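Local coordinates for BMC domain protein (Clostridiales bacterium 1_7_47FAA, PDB 4OLO), which forms part of the shell of a glycyl-radical propanediol-type bacterial microcompartment, and probably binds an iron-sulfur cluster that may serve electron transport, at residues 9-12 with 13-17; 77-80 with 81-84. All blocks are in the same frame, centred on the assembly; numbering follows the deposited sequence.

Leaving strand 2-7, the chain first passes through contact 1 (9-12 with 13-17), the start of the short helix 11-17. It returns to the sheet through strand 34-39 and, after helix 42-53 and strand 58-63, reaches contact 2 (77-80 with 81-84), where strand 73-78 turns into helix 80-95. Both contacts are tight local turns at helix N-termini. They follow one another in series, neither nested nor crossed. The centres of contact 1 and contact 2 are about 16 Å apart. Leu17 CD1 of contact 1 packs 4.1 Å from Phe77 CZ of contact 2, which joins the short helix to the central antiparallel sheet. Contact 1 also meets a second subunit, whereas contact 2 stays within its own chain.

Contact 1. Residues 9-12 with 13-17; sequences PTQG and TIDIL
The amide of Gln11 and the carboxylate of Asp15 meet with their planes 44° apart. Gln11 NE2 gives a nearly straight hydrogen bond to Asp15 OD1 at 2.9 Å; the acceptor lies in the amide plane, but the donor comes from above the carboxylate. On that same carboxylate face the backbone oxygen of Gln11 sits almost directly over the carbon, with Gln11 O 3.1 Å from Asp15 CG. Tilted off the amide edge, the Ile14 methyl CG2 is 3.5 Å from Gln11 NE2. The CB of Gln11 points away from residues 13-17, and a bend at chi2 (45°) swings its amide back over the next turn; a long, flexible side chain suits this i to i+4 bridge.

Thr10 occupies the N-cap. Its hydroxyl lies between its own backbone N and carbonyl carbon (chi1 71°), from where Thr10 OG1 donates to Thr13 OG1 at 2.9 Å, the two side chains crossing at about a right angle. Thr13 OG1 is also hydrogen-bonded to Asp50 of the second subunit, whose carboxylate takes Thr10 N as well. On the apolar side Pro9 CG touches Ile14 CD1 at 4.1 Å, a hydrophobic staple linking the residue before the N-cap to the fourth of the helix, and both rest on Ile35. Backbone bonds to Thr10 O, Gln11 O and Gly12 O start the helix, Ile14 N lying 3.2 Å from Thr10 O.

Chemically, the amide N-H probably offsets some of the repulsion between the carboxylate and the Gln11 carbonyl oxygen. The paired threonine hydroxyls carry hydrogen bonding from the helix start into the subunit interface, where the negative charge of Asp50 would be well placed near the positive end of the helix dipole.

Contact 2. Residues 77-80 with 81-84; sequences FGDT and ASVE
A side-chain N-cap marks the turn from strand 73-78 into helix 80-95, part of the BMC fold: Asp79 stands right before the helix and takes two bonds from Ser82. Its CG lies between the backbone N and the carbonyl carbon (chi1 59°), which brings both carboxylate oxygens to the open helix end. Asp79 OD1 is met on its syn side by Ser82 OG at 2.7 Å, 23° out of the carboxylate plane. The other oxygen, Asp79 OD2, accepts Ser82 N at 3.1 Å from well above that plane (57°). Two bonds to one residue probably limit rotation of the carboxylate, and its negative charge would probably be favoured by the positive end of the helix dipole.

Asp79 also contributes its carbonyl: Val83 N reaches Asp79 O at 3.0 Å, the first backbone bond of the helix, and Glu84 N follows at 2.8 Å from Thr80 O. Val83 is buried, which suits a compact apolar side chain; its CG2 packs on the backbone of the bend, 3.5 Å from Gly78 N. Gly78 is extended with positive phi, a conformation glycine adopts readily. Thr80 and Glu84 run side by side in the same direction, the methyl Thr80 CG2 lying 3.6 Å from Glu84 OE1. Their polar ends have other partners, Asp33 for the Thr80 hydroxyl and Lys7, in a salt bridge, for Glu84.

Val83 packs on both Ile5 of strand 2-7 and Val58 of strand 58-63, the outermost strands within this chain. Phe77 and Thr80 touch strand 34-39, and backbone bonds tie Phe77 to Thr59 and Gly78 to Ala34.

Contact 1. Residues 9-12 with 13-17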
ATOM      1  N   PRO B   9      22.700  -7.458  19.425  1.00 75.44           N
ATOM      2  CA  PRO B   9      22.147  -8.030  18.184  1.00 74.68           C
ATOM      3  C   PRO B   9      23.128  -8.938  17.464  1.00 81.42           C
ATOM      4  O   PRO B   9      24.334  -8.704  17.532  1.00 82.40           O
ATOM      5  CB  PRO B   9      21.823  -6.795  17.340  1.00 73.33           C
ATOM      6  CG  PRO B   9      22.784  -5.743  17.846  1.00 76.42           C
ATOM      7  CD  PRO B   9      22.857  -5.987  19.317  1.00 73.00           C
ATOM      8  N   THR B  10      22.616  -9.961  16.761  1.00 78.54           N
ATOM      9  CA  THR B  10      23.467 -10.847  15.978  1.00 80.62           C
ATOM     10  C   THR B  10      23.818 -10.116  14.674  1.00 84.06           C
ATOM     11  O   THR B  10      23.165  -9.125  14.326  1.00 80.93           O
ATOM     12  CB  THR B  10      22.750 -12.178  15.695  1.00 86.32           C
ATOM     13  OG1 THR B  10      21.700 -11.968  14.754  1.00 82.89           O
ATOM     14  CG2 THR B  10      22.206 -12.835  16.943  1.00 82.14           C
ATOM     15  N   GLN B  11      24.817 -10.625  13.937  1.00 84.63           N
ATOM     16  CA  GLN B  11      25.193 -10.062  12.643  1.00 84.62           C
ATOM     17  C   GLN B  11      24.016 -10.179  11.648  1.00 88.95           C
ATOM     18  O   GLN B  11      23.738  -9.217  10.931  1.00 87.15           O
ATOM     19  CB  GLN B  11      26.486 -10.705  12.102  1.00 89.28           C
ATOM     20  CG  GLN B  11      27.166  -9.909  10.969  1.00 95.51           C
ATOM     21  CD  GLN B  11      27.268  -8.414  11.224  1.00115.20           C
ATOM     22  OE1 GLN B  11      27.908  -7.945  12.183  1.00109.59           O
ATOM     23  NE2 GLN B  11      26.588  -7.633  10.389  1.00104.93           N
ATOM     24  N   GLY B  12      23.295 -11.313  11.696  1.00 86.32           N
ATOM     25  CA  GLY B  12      22.110 -11.578  10.881  1.00 84.91           C
ATOM     26  C   GLY B  12      21.028 -10.528  11.045  1.00 83.88           C
ATOM     27  O   GLY B  12      20.428 -10.104  10.052  1.00 82.44           O
ATOM     28  N   THR B  13      20.810 -10.071  12.298  1.00 78.96           N
ATOM     29  CA  THR B  13      19.834  -9.031  12.652  1.00 76.62           C
ATOM     30  C   THR B  13      20.261  -7.722  12.008  1.00 82.40           C
ATOM     31  O   THR B  13      19.436  -7.051  11.386  1.00 81.09           O
ATOM     32  CB  THR B  13      19.682  -8.900  14.182  1.00 76.24           C
ATOM     33  OG1 THR B  13      19.449 -10.186  14.740  1.00 80.12           O
ATOM     34  CG2 THR B  13      18.540  -8.000  14.581  1.00 66.18           C
ATOM     35  N   ILE B  14      21.553  -7.376  12.140  1.00 80.76           N
ATOM     36  CA  ILE B  14      22.147  -6.179  11.536  1.00 79.63           C
ATOM     37  C   ILE B  14      22.021  -6.269   9.992  1.00 84.87           C
ATOM     38  O   ILE B  14      21.635  -5.288   9.364  1.00 84.46           O
ATOM     39  CB  ILE B  14      23.607  -6.000  12.041  1.00 83.27           C
ATOM     40  CG1 ILE B  14      23.591  -5.578  13.527  1.00 81.80           C
ATOM     41  CG2 ILE B  14      24.365  -4.986  11.195  1.00 83.01           C
ATOM     42  CD1 ILE B  14      24.826  -5.936  14.319  1.00 87.99           C
ATOM     43  N   ASP B  15      22.262  -7.462   9.410  1.00 82.88           N
ATOM     44  CA  ASP B  15      22.144  -7.691   7.977  1.00 85.43           C
ATOM     45  C   ASP B  15      20.720  -7.436   7.462  1.00 89.81           C
ATOM     46  O   ASP B  15      20.577  -6.807   6.413  1.00 90.28           O
ATOM     47  CB  ASP B  15      22.643  -9.092   7.596  1.00 91.59           C
ATOM     48  CG  ASP B  15      24.133  -9.350   7.814  1.00109.98           C
ATOM     49  OD1 ASP B  15      24.876  -8.376   8.126  1.00110.52           O
ATOM     50  OD2 ASP B  15      24.565 -10.523   7.664  1.00119.49           O
ATOM     51  N   ILE B  16      19.673  -7.881   8.215  1.00 84.77           N
ATOM     52  CA  ILE B  16      18.258  -7.657   7.889  1.00 83.25           C
ATOM     53  C   ILE B  16      18.004  -6.149   7.834  1.00 87.33           C
ATOM     54  O   ILE B  16      17.408  -5.652   6.883  1.00 88.16           O
ATOM     55  CB  ILE B  16      17.309  -8.402   8.892  1.00 84.86           C
ATOM     56  CG1 ILE B  16      17.202  -9.875   8.529  1.00 88.19           C
ATOM     57  CG2 ILE B  16      15.905  -7.792   8.934  1.00 83.47           C
ATOM     58  CD1 ILE B  16      17.107 -10.813   9.653  1.00 97.26           C
ATOM     59  N   LEU B  17      18.515  -5.426   8.836  1.00 83.09           N
ATOM     60  CA  LEU B  17      18.361  -3.983   8.934  1.00 80.97           C
ATOM     61  C   LEU B  17      19.077  -3.242   7.832  1.00 93.55           C
ATOM     62  O   LEU B  17      18.454  -2.453   7.133  1.00 94.51           O
ATOM     63  CB  LEU B  17      18.848  -3.474  10.294  1.00 76.76           C
ATOM     64  CG  LEU B  17      17.890  -3.626  11.421  1.00 76.04           C
ATOM     65  CD1 LEU B  17      18.521  -3.110  12.671  1.00 74.24           C
ATOM     66  CD2 LEU B  17      16.561  -2.909  11.123  1.00 72.19           C
TER

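Contact 2. Residues 77-80 with 81-84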
ATOM      1  N   PHE B  77      21.925   2.898  16.704  1.00 62.46           N
ATOM      2  CA  PHE B  77      22.976   1.958  17.101  1.00 62.19           C
ATOM      3  C   PHE B  77      23.966   2.589  18.089  1.00 65.87           C
ATOM      4  O   PHE B  77      24.373   3.738  17.914  1.00 64.44           O
ATOM      5  CB  PHE B  77      23.781   1.524  15.853  1.00 65.14           C
ATOM      6  CG  PHE B  77      22.998   0.865  14.750  1.00 66.88           C
ATOM      7  CD1 PHE B  77      22.313   1.631  13.806  1.00 68.65           C
ATOM      8  CD2 PHE B  77      22.982  -0.526  14.621  1.00 70.95           C
ATOM      9  CE1 PHE B  77      21.593   1.018  12.779  1.00 70.21           C
ATOM     10  CE2 PHE B  77      22.265  -1.144  13.578  1.00 74.22           C
ATOM     11  CZ  PHE B  77      21.574  -0.365  12.666  1.00 71.17           C
ATOM     12  N   GLY B  78      24.410   1.796  19.055  1.00 61.62           N
ATOM     13  CA  GLY B  78      25.405   2.198  20.039  1.00 62.14           C
ATOM     14  C   GLY B  78      25.395   1.317  21.272  1.00 69.03           C
ATOM     15  O   GLY B  78      24.825   0.219  21.269  1.00 67.76           O
ATOM     16  N   ASP B  79      26.000   1.816  22.356  1.00 68.57           N
ATOM     17  CA  ASP B  79      26.018   1.098  23.629  1.00 70.40           C
ATOM     18  C   ASP B  79      24.629   1.234  24.201  1.00 72.49           C
ATOM     19  O   ASP B  79      23.951   2.194  23.862  1.00 70.86           O
ATOM     20  CB  ASP B  79      27.084   1.687  24.581  1.00 75.09           C
ATOM     21  CG  ASP B  79      26.886   3.161  24.903  1.00 91.13           C
ATOM     22  OD1 ASP B  79      27.222   4.006  24.046  1.00 92.66           O
ATOM     23  OD2 ASP B  79      26.392   3.467  26.013  1.00 98.13           O
ATOM     24  N   THR B  80      24.191   0.277  25.034  1.00 71.20           N
ATOM     25  CA  THR B  80      22.863   0.246  25.659  1.00 69.57           C
ATOM     26  C   THR B  80      22.466   1.572  26.303  1.00 71.93           C
ATOM     27  O   THR B  80      21.377   2.073  26.023  1.00 72.77           O
ATOM     28  CB  THR B  80      22.756  -0.925  26.662  1.00 80.20           C
ATOM     29  OG1 THR B  80      23.138  -2.130  26.002  1.00 82.85           O
ATOM     30  CG2 THR B  80      21.344  -1.077  27.246  1.00 78.79           C
ATOM     31  N   ALA B  81      23.339   2.130  27.152  1.00 66.81           N
ATOM     32  CA  ALA B  81      23.076   3.363  27.886  1.00 66.65           C
ATOM     33  C   ALA B  81      22.736   4.530  26.971  1.00 70.67           C
ATOM     34  O   ALA B  81      21.730   5.195  27.209  1.00 70.67           O
ATOM     35  CB  ALA B  81      24.242   3.697  28.809  1.00 69.28           C
ATOM     36  N   SER B  82      23.518   4.718  25.884  1.00 66.84           N
ATOM     37  CA  SER B  82      23.334   5.783  24.880  1.00 64.55           C
ATOM     38  C   SER B  82      22.074   5.567  24.083  1.00 68.17           C
ATOM     39  O   SER B  82      21.339   6.534  23.834  1.00 68.83           O
ATOM     40  CB  SER B  82      24.534   5.860  23.947  1.00 65.98           C
ATOM     41  OG  SER B  82      25.724   6.190  24.661  1.00 67.82           O
ATOM     42  N   VAL B  83      21.810   4.302  23.681  1.00 62.48           N
ATOM     43  CA  VAL B  83      20.619   3.940  22.920  1.00 60.43           C
ATOM     44  C   VAL B  83      19.346   4.200  23.781  1.00 65.38           C
ATOM     45  O   VAL B  83      18.431   4.881  23.320  1.00 62.50           O
ATOM     46  CB  VAL B  83      20.708   2.495  22.345  1.00 63.42           C
ATOM     47  CG1 VAL B  83      19.345   2.025  21.814  1.00 62.00           C
ATOM     48  CG2 VAL B  83      21.763   2.422  21.252  1.00 62.66           C
ATOM     49  N   GLU B  84      19.343   3.732  25.051  1.00 63.79           N
ATOM     50  CA  GLU B  84      18.226   3.943  25.965  1.00 64.12           C
ATOM     51  C   GLU B  84      17.979   5.430  26.234  1.00 67.50           C
ATOM     52  O   GLU B  84      16.827   5.867  26.205  1.00 68.41           O
ATOM     53  CB  GLU B  84      18.426   3.180  27.265  1.00 67.99           C
ATOM     54  CG  GLU B  84      18.240   1.688  27.097  1.00 77.95           C
ATOM     55  CD  GLU B  84      18.414   0.814  28.322  1.00101.27           C
ATOM     56  OE1 GLU B  84      17.938  -0.342  28.269  1.00102.37           O
ATOM     57  OE2 GLU B  84      19.005   1.270  29.329  1.00103.27           O
TER